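PDB 3III: CocE/NonD family hydrolase from Staphylococcus aureus subsp. aureus COL, which probably hydrolyses ester or amide bonds as an alpha/beta-hydrolase related to cocaine esterases and X-Pro dipeptidyl-peptidases. Local coordinates for residues I26-V31 with P98-F102; L5-L11 with Q32-E37; L54-I58 with G77-K81. All blocks are in the same frame, centred on the assembly; numbering follows the deposited sequence. Where two conformers were deposited one is given.

Overall arrangement
All three contacts lie on the same side of the chain's centre and involve the first strands of the large mixed sheet of the hydrolase domain. Contacts 1 and 2 are neighbours, their centres about 10 Å apart, joined where Val28 N meets Gln36 O at 2.8 Å in a probable hydrogen bond between strands 22-30 and 36-47. Contact 3 lies further in on strand 53-60, its centre about 15 Å from that of contact 1, which it touches only lightly through Lys81 and Ser101, and about 23 Å from that of contact 2. A bound nickel ion lies about 8 Å from the Asp29 side chain and about 9 Å from that of Asn35.

Contact 1 of 3, residues I26-V31 with P98-F102; sequences IVVDSV and PTSSF
The CA atoms of Asp29 and Ser100 lie 5.2 Å apart where residues 26-31, on strand 22-30 at one edge of the mixed sheet, pass the irregular loop 98-102, which runs in almost the opposite direction (169°). Asp29 makes the polar part of the contact. A chi1 of 48° tucks its CG between N and C of its own backbone and swings the carboxylate onto Ser101. Asp29 OD1 accepts from Ser101 N at 3.0 Å on the syn side, nearly straight (164°), and from Ser101 OG at 2.7 Å; these two donors reach it from opposite faces of the carboxylate plane. Ser101 N also leans to Asp29 OD2 at 3.2 Å, over a more bent path. Next along the loop, the Phe102 ring takes Ile26 CD1 over one face as a CH-pi contact, 4.0 Å from the centroid, while Asp29 OD1 lies at the ring edge. Val28 divides its methyls: CG1 rests on Ser100 CB at 3.6 Å, and CG2 meets the ring obliquely. Ser100 OG accepts from Phe102 N, closing an ST turn, and is also bonded to Asp109. At the far end Val31 CG2 presses on the Thr99 backbone, and its CG1 on the Pro98 ring. The direct hydrogen bonds across the contact all use one carboxylate, so Asp29 holds the loop to the sheet edge, with apolar packing on both sides along the chain, without strand pairing.

Contact 2 of 3, residues L5-L11 with Q32-E37; sequences LLGNPKL and QYGNQE
Leu5 runs beside Tyr33 in the same direction and sets CD2 over one face of the phenol ring, 4.0 Å from its centroid; Gln32 CB covers the opposite face. Leu5 O makes a CA-H...O contact with Tyr33 CA and is also bridged by a water to Gln32 O. The carbonyl of Leu6 uses a second water to reach Asn35 N. At Gly7 the backbone takes a positive phi (71°) and runs close to its neighbour, its CA 3.3 Å from Asn35 O and also near Gln36 NE2. Gln36 NE2 is held by two carbonyls: it donates to Tyr33 O at 2.8 Å, almost straight (173°) and in its own amide plane, and also to His4 O. Asn8 N then gives a direct hydrogen bond across the segments, to a lone pair of Asn35 O at 2.9 Å. Asn8 OD1 turns back over its own chain to accept from Lys10 N at 3.0 Å in an Asx turn, placed there by a chi1 of -172°. Pro9 and Lys10 form the corner of a type I turn that closes with Leu11 N on Asn8 O. Leu11 O ends 3.0 Å from Asn35 ND2, and its side chain packs on Val27. Here an N-terminal segment is laid along the turn of a beta-hairpin formed by strands 22-30 and 36-47, at the edge of the hydrolase sheet.

Contact 3 of 3, residues L54-I58 with G77-K81; sequences LYINI and GKDNK
Lys78 and Asn57 form the tight part of this buried contact, in which the lysine chain is laid against strand 53-60. Lys78 CD packs on the strand backbone, 3.6 Å from Tyr55 O, and Lys78 CE on Tyr55 CB. The chain runs straight from CB to CE and bends only at its end (chi4 60°), carrying Lys78 NZ to Asn57 OD1 at 2.8 Å; there the donor is tilted 33° from the carbonyl plane. Lys78 NZ also forms a salt bridge with Asp79 OD2 at 2.6 Å, using the syn lone pair of that oxygen, and a second one with Asp43. Two carboxylates would probably keep the buried ammonium charged. The amide of Asn57 is gripped at both ends: while OD1 faces the lysine, Asn57 ND2 donates to Asp79 OD1 at 2.8 Å and comes from above the carboxylate plane. Lysine, asparagine and aspartate thus close a ring of polar contacts, which fixes the amide's rotation. The outer side is looser: Asp79 adds little packing beyond its carboxylate bonds, and a water accepts from Asn57 ND2 at 2.9 Å and donates to Lys78 O at 2.6 Å. The strand belongs to the mixed sheet of an alpha/beta-hydrolase, and 77-81 follows strand 67-74, which by its place in the strand order corresponds to the canonical third strand; in this fold the loop there commonly contributes to the oxyanion hole.

Contact 1 of 3, residues I26-V31 with P98-F102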
loop_
_atom_site.group_PDB
_atom_site.type_symbol
_atom_site.label_atom_id
_atom_site.label_comp_id
_atom_site.label_asym_id
_atom_site.label_seq_id
_atom_site.Cartn_x
_atom_site.Cartn_y
_atom_site.Cartn_z
ATOM N N ILE A 26 3.243 21.120 27.107
ATOM C CA ILE A 26 3.740 21.649 25.866
ATOM C C ILE A 26 2.636 22.415 25.142
ATOM O O ILE A 26 1.466 22.328 25.519
ATOM C CB ILE A 26 4.296 20.515 24.977
ATOM C CG1 ILE A 26 3.166 19.654 24.451
ATOM C CG2 ILE A 26 5.306 19.675 25.792
ATOM C CD1 ILE A 26 3.514 18.806 23.205
ATOM N N VAL A 27 3.045 23.169 24.130
ATOM C CA VAL A 27 2.138 23.883 23.230
ATOM C C VAL A 27 2.486 23.405 21.801
ATOM O O VAL A 27 3.630 23.568 21.358
ATOM C CB VAL A 27 2.305 25.420 23.373
ATOM C CG1 VAL A 27 1.467 26.201 22.385
ATOM C CG2 VAL A 27 2.003 25.891 24.829
ATOM N N VAL A 28 1.485 22.909 21.086
ATOM C CA VAL A 28 1.646 22.254 19.770
ATOM C C VAL A 28 1.210 23.247 18.706
ATOM O O VAL A 28 0.222 23.940 18.885
ATOM C CB VAL A 28 0.805 20.908 19.679
ATOM C CG1 VAL A 28 0.774 20.313 18.199
ATOM C CG2 VAL A 28 1.337 19.883 20.661
ATOM N N ASP A 29 1.952 23.281 17.604
ATOM C CA ASP A 29 1.600 24.084 16.435
ATOM C C ASP A 29 0.574 23.299 15.610
ATOM O O ASP A 29 0.898 22.681 14.617
ATOM C CB ASP A 29 2.834 24.422 15.597
ATOM C CG ASP A 29 3.733 23.180 15.303
ATOM O OD1 ASP A 29 3.871 22.230 16.094
ATOM O OD2 ASP A 29 4.270 23.131 14.244
ATOM N N SER A 30 -0.675 23.275 16.064
ATOM C CA SER A 30 -1.696 22.516 15.360
ATOM C C SER A 30 -1.993 23.174 13.998
ATOM O O SER A 30 -2.100 24.378 13.905
ATOM C CB SER A 30 -3.000 22.429 16.171
ATOM O OG SER A 30 -4.028 21.869 15.361
ATOM N N VAL A 31 -2.117 22.353 12.972
ATOM C CA VAL A 31 -2.463 22.759 11.600
ATOM C C VAL A 31 -3.910 23.307 11.521
ATOM O O VAL A 31 -4.204 24.190 10.721
ATOM C CB VAL A 31 -2.235 21.476 10.673
ATOM C CG1 VAL A 31 -3.026 21.501 9.388
ATOM C CG2 VAL A 31 -0.750 21.352 10.426
ATOM N N PRO A 98 0.549 18.869 5.455
ATOM C CA PRO A 98 0.587 19.768 6.604
ATOM C C PRO A 98 0.454 19.010 7.932
ATOM O O PRO A 98 -0.538 18.303 8.139
ATOM C CB PRO A 98 -0.627 20.640 6.372
ATOM C CG PRO A 98 -1.589 19.767 5.655
ATOM C CD PRO A 98 -0.759 18.908 4.784
ATOM N N THR A 99 1.444 19.156 8.806
ATOM C CA THR A 99 1.354 18.532 10.129
ATOM C C THR A 99 2.008 19.443 11.156
ATOM O O THR A 99 2.776 20.357 10.788
ATOM C CB THR A 99 2.001 17.142 10.202
ATOM O OG1 THR A 99 3.429 17.311 10.246
ATOM C CG2 THR A 99 1.617 16.269 9.083
ATOM N N SER A 100 1.666 19.226 12.435
ATOM C CA SER A 100 2.427 19.846 13.490
ATOM C C SER A 100 3.859 19.272 13.554
ATOM O O SER A 100 4.177 18.207 13.042
ATOM C CB SER A 100 1.802 19.645 14.839
ATOM O OG SER A 100 1.920 18.305 15.244
ATOM N N SER A 101 4.703 19.968 14.285
ATOM C CA SER A 101 6.081 19.517 14.464
ATOM C C SER A 101 6.199 18.280 15.387
ATOM O O SER A 101 7.316 17.746 15.621
ATOM C CB SER A 101 6.914 20.716 14.913
ATOM O OG SER A 101 6.409 21.222 16.145
ATOM N N PHE A 102 5.073 17.816 15.939
ATOM C CA PHE A 102 5.070 16.669 16.873
ATOM C C PHE A 102 4.476 15.404 16.193
ATOM O O PHE A 102 3.883 14.539 16.850
ATOM C CB PHE A 102 4.297 17.039 18.133
ATOM C CG PHE A 102 5.030 18.030 19.036
ATOM C CD1 PHE A 102 5.845 17.578 20.041
ATOM C CD2 PHE A 102 4.917 19.388 18.832
ATOM C CE1 PHE A 102 6.523 18.461 20.855
ATOM C CE2 PHE A 102 5.596 20.283 19.640
ATOM C CZ PHE A 102 6.403 19.833 20.637
#

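Contact 2 of 3, residues L5-L11 with Q32-E37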
loop_
_atom_site.group_PDB
_atom_site.type_symbol
_atom_site.label_atom_id
_atom_site.label_comp_id
_atom_site.label_asym_id
_atom_site.label_seq_id
_atom_site.Cartn_x
_atom_site.Cartn_y
_atom_site.Cartn_z
ATOM N N LEU A 5 -10.941 25.596 20.037
ATOM C CA LEU A 5 -10.362 25.091 18.810
ATOM C C LEU A 5 -9.672 26.195 17.976
ATOM O O LEU A 5 -9.028 25.867 16.984
ATOM C CB LEU A 5 -11.388 24.297 17.989
ATOM C CG LEU A 5 -11.929 22.987 18.565
ATOM C CD1 LEU A 5 -12.955 22.376 17.568
ATOM C CD2 LEU A 5 -10.788 22.052 18.855
ATOM N N LEU A 6 -9.756 27.479 18.385
ATOM C CA LEU A 6 -8.893 28.536 17.785
ATOM C C LEU A 6 -7.519 28.575 18.478
ATOM O O LEU A 6 -6.549 29.226 17.994
ATOM C CB LEU A 6 -9.547 29.940 17.849
ATOM C CG LEU A 6 -10.840 30.148 17.044
ATOM C CD1 LEU A 6 -11.435 31.571 17.274
ATOM C CD2 LEU A 6 -10.615 29.801 15.517
ATOM N N GLY A 7 -7.430 27.880 19.610
ATOM C CA GLY A 7 -6.210 27.821 20.371
ATOM C C GLY A 7 -5.891 29.138 21.064
ATOM O O GLY A 7 -6.696 30.029 21.129
ATOM N N ASN A 8 -4.673 29.246 21.544
ATOM C CA ASN A 8 -4.268 30.376 22.331
ATOM C C ASN A 8 -3.032 31.047 21.753
ATOM O O ASN A 8 -1.911 30.606 22.020
ATOM C CB ASN A 8 -3.928 29.918 23.720
ATOM C CG ASN A 8 -3.686 31.079 24.657
ATOM O OD1 ASN A 8 -3.524 32.232 24.226
ATOM N ND2 ASN A 8 -3.686 30.792 25.950
ATOM N N PRO A 9 -3.231 32.124 21.006
ATOM C CA PRO A 9 -2.103 32.726 20.310
ATOM C C PRO A 9 -1.133 33.468 21.220
ATOM O O PRO A 9 -0.171 34.046 20.704
ATOM C CB PRO A 9 -2.777 33.700 19.356
ATOM C CG PRO A 9 -4.129 33.925 19.912
ATOM C CD PRO A 9 -4.519 32.686 20.565
ATOM N N LYS A 10 -1.418 33.474 22.543
ATOM C CA LYS A 10 -0.560 34.069 23.566
ATOM C C LYS A 10 0.587 33.162 23.973
ATOM O O LYS A 10 1.597 33.635 24.538
ATOM C CB LYS A 10 -1.367 34.442 24.836
ATOM C CG LYS A 10 -2.514 35.422 24.571
ATOM C CD LYS A 10 -2.006 36.813 24.144
ATOM C CE LYS A 10 -3.143 37.830 24.023
ATOM N NZ LYS A 10 -2.653 39.218 23.725
ATOM N N LEU A 11 0.478 31.884 23.630
ATOM C CA LEU A 11 1.454 30.903 24.046
ATOM C C LEU A 11 2.493 30.841 22.955
ATOM O O LEU A 11 2.202 31.223 21.812
ATOM C CB LEU A 11 0.784 29.536 24.199
ATOM C CG LEU A 11 -0.460 29.583 25.090
ATOM C CD1 LEU A 11 -1.389 28.407 24.812
ATOM C CD2 LEU A 11 -0.018 29.658 26.554
ATOM N N GLN A 32 -4.815 22.703 12.307
ATOM C CA GLN A 32 -6.232 23.011 12.267
ATOM C C GLN A 32 -6.646 24.018 13.337
ATOM O O GLN A 32 -7.533 24.816 13.129
ATOM C CB GLN A 32 -7.030 21.707 12.480
ATOM C CG GLN A 32 -6.675 20.640 11.447
ATOM C CD GLN A 32 -5.475 19.746 11.782
ATOM O OE1 GLN A 32 -4.963 19.720 12.936
ATOM N NE2 GLN A 32 -5.020 18.983 10.751
ATOM N N TYR A 33 -6.002 23.945 14.508
ATOM C CA TYR A 33 -6.519 24.543 15.708
ATOM C C TYR A 33 -5.554 25.499 16.435
ATOM O O TYR A 33 -5.674 25.716 17.641
ATOM C CB TYR A 33 -6.954 23.439 16.692
ATOM C CG TYR A 33 -7.863 22.377 16.086
ATOM C CD1 TYR A 33 -9.071 22.741 15.473
ATOM C CD2 TYR A 33 -7.524 21.017 16.132
ATOM C CE1 TYR A 33 -9.907 21.812 14.957
ATOM C CE2 TYR A 33 -8.383 20.061 15.638
ATOM C CZ TYR A 33 -9.552 20.447 15.030
ATOM O OH TYR A 33 -10.418 19.483 14.525
ATOM N N GLY A 34 -4.576 26.017 15.724
ATOM C CA GLY A 34 -3.677 27.034 16.273
ATOM C C GLY A 34 -2.777 26.506 17.410
ATOM O O GLY A 34 -2.426 25.330 17.450
ATOM N N ASN A 35 -2.396 27.382 18.338
ATOM C CA ASN A 35 -1.543 26.960 19.443
ATOM C C ASN A 35 -2.320 26.174 20.510
ATOM O O ASN A 35 -3.196 26.731 21.205
ATOM C CB ASN A 35 -0.891 28.137 20.104
ATOM C CG ASN A 35 0.146 28.787 19.227
ATOM O OD1 ASN A 35 0.463 28.283 18.149
ATOM N ND2 ASN A 35 0.599 29.947 19.632
ATOM N N GLN A 36 -1.980 24.902 20.656
ATOM C CA GLN A 36 -2.758 24.008 21.524
ATOM C C GLN A 36 -1.929 23.426 22.661
ATOM O O GLN A 36 -0.985 22.663 22.430
ATOM C CB GLN A 36 -3.336 22.869 20.676
ATOM C CG GLN A 36 -4.462 23.319 19.787
ATOM C CD GLN A 36 -5.718 23.621 20.534
ATOM O OE1 GLN A 36 -5.956 23.021 21.569
ATOM N NE2 GLN A 36 -6.525 24.567 20.036
ATOM N N GLU A 37 -2.312 23.772 23.877
ATOM C CA GLU A 37 -1.725 23.246 25.113
ATOM C C GLU A 37 -2.189 21.807 25.395
ATOM O O GLU A 37 -3.339 21.474 25.257
ATOM C CB GLU A 37 -2.179 24.094 26.325
ATOM C CG GLU A 37 -1.957 25.575 26.249
ATOM C CD GLU A 37 -2.869 26.414 27.216
ATOM O OE1 GLU A 37 -3.944 26.965 26.778
ATOM O OE2 GLU A 37 -2.475 26.545 28.400
HETATM O O HOH W 1 -9.246 26.576 14.515
HETATM O O HOH W 2 -3.806 30.019 18.265
#

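Contact 3 of 3, residues L54-I58 with G77-K81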
loop_
_atom_site.group_PDB
_atom_site.type_symbol
_atom_site.label_atom_id
_atom_site.label_comp_id
_atom_site.label_asym_id
_atom_site.label_seq_id
_atom_site.Cartn_x
_atom_site.Cartn_y
_atom_site.Cartn_z
ATOM N N LEU A 54 9.680 -1.330 25.729
ATOM C CA LEU A 54 9.392 -0.525 24.549
ATOM C C LEU A 54 9.155 0.904 25.009
ATOM O O LEU A 54 8.531 1.134 26.084
ATOM C CB LEU A 54 8.149 -1.023 23.806
ATOM C CG LEU A 54 8.397 -1.950 22.627
ATOM C CD1 LEU A 54 9.346 -3.083 22.955
ATOM C CD2 LEU A 54 7.084 -2.417 22.033
ATOM N N TYR A 55 9.648 1.838 24.220
ATOM C CA TYR A 55 9.579 3.259 24.518
ATOM C C TYR A 55 8.478 3.954 23.767
ATOM O O TYR A 55 8.266 3.717 22.585
ATOM C CB TYR A 55 10.935 3.948 24.293
ATOM C CG TYR A 55 11.962 3.407 25.270
ATOM C CD1 TYR A 55 12.292 4.104 26.427
ATOM C CD2 TYR A 55 12.576 2.185 25.035
ATOM C CE1 TYR A 55 13.206 3.565 27.350
ATOM C CE2 TYR A 55 13.443 1.647 25.933
ATOM C CZ TYR A 55 13.761 2.338 27.082
ATOM O OH TYR A 55 14.679 1.809 27.925
ATOM N N ILE A 56 7.777 4.831 24.463
ATOM C CA ILE A 56 6.607 5.553 23.867
ATOM C C ILE A 56 6.582 7.025 24.245
ATOM O O ILE A 56 7.249 7.463 25.195
ATOM C CB ILE A 56 5.238 4.934 24.345
ATOM C CG1 ILE A 56 5.034 5.135 25.852
ATOM C CG2 ILE A 56 5.233 3.440 24.100
ATOM C CD1 ILE A 56 3.648 4.556 26.433
ATOM N N ASN A 57 5.767 7.780 23.510
ATOM C CA ASN A 57 5.310 9.090 23.932
ATOM C C ASN A 57 3.798 9.067 24.057
ATOM O O ASN A 57 3.115 8.420 23.272
ATOM C CB ASN A 57 5.661 10.138 22.881
ATOM C CG ASN A 57 7.149 10.263 22.648
ATOM O OD1 ASN A 57 7.952 10.135 23.575
ATOM N ND2 ASN A 57 7.517 10.606 21.425
ATOM N N ILE A 58 3.283 9.815 25.018
ATOM C CA ILE A 58 1.857 9.965 25.217
ATOM C C ILE A 58 1.481 11.453 25.157
ATOM O O ILE A 58 1.977 12.251 25.936
ATOM C CB ILE A 58 1.424 9.475 26.623
ATOM C CG1 ILE A 58 1.813 8.009 26.891
ATOM C CG2 ILE A 58 -0.102 9.700 26.846
ATOM C CD1 ILE A 58 1.751 7.595 28.427
ATOM N N GLY A 77 11.383 5.627 14.489
ATOM C CA GLY A 77 11.747 6.688 15.402
ATOM C C GLY A 77 10.496 7.412 15.872
ATOM O O GLY A 77 9.816 8.042 15.076
ATOM N N LYS A 78 10.195 7.311 17.174
ATOM C CA LYS A 78 9.021 7.965 17.772
ATOM C C LYS A 78 9.205 9.491 17.965
ATOM O O LYS A 78 8.184 10.203 18.171
ATOM C CB LYS A 78 8.661 7.322 19.099
ATOM C CG LYS A 78 9.656 7.611 20.247
ATOM C CD LYS A 78 9.122 7.103 21.591
ATOM C CE LYS A 78 10.046 7.368 22.750
ATOM N NZ LYS A 78 10.312 8.834 22.964
ATOM N N ASP A 79 10.440 9.978 17.945
ATOM C CA ASP A 79 10.698 11.387 18.139
ATOM C C ASP A 79 11.160 12.093 16.883
ATOM O O ASP A 79 11.703 13.183 16.945
ATOM C CB ASP A 79 11.719 11.542 19.258
ATOM C CG ASP A 79 11.174 11.051 20.542
ATOM O OD1 ASP A 79 10.134 11.575 20.922
ATOM O OD2 ASP A 79 11.734 10.122 21.140
ATOM N N ASN A 80 10.945 11.484 15.737
ATOM C CA ASN A 80 11.293 12.151 14.485
ATOM C C ASN A 80 10.548 13.476 14.301
ATOM O O ASN A 80 9.304 13.540 14.367
ATOM C CB ASN A 80 11.063 11.224 13.282
ATOM C CG ASN A 80 11.960 9.970 13.310
ATOM O OD1 ASN A 80 12.832 9.762 14.203
ATOM N ND2 ASN A 80 11.757 9.131 12.314
ATOM N N LYS A 81 11.327 14.544 14.149
ATOM C CA LYS A 81 10.788 15.804 13.683
ATOM C C LYS A 81 10.536 15.652 12.154
ATOM O O LYS A 81 11.455 15.295 11.398
ATOM C CB LYS A 81 11.738 16.991 14.015
ATOM C CG LYS A 81 11.068 18.353 13.882
ATOM C CD LYS A 81 11.986 19.478 14.344
ATOM C CE LYS A 81 11.438 20.847 13.937
ATOM N NZ LYS A 81 11.333 20.959 12.441
HETATM O O HOH W 3 6.095 11.480 19.083
#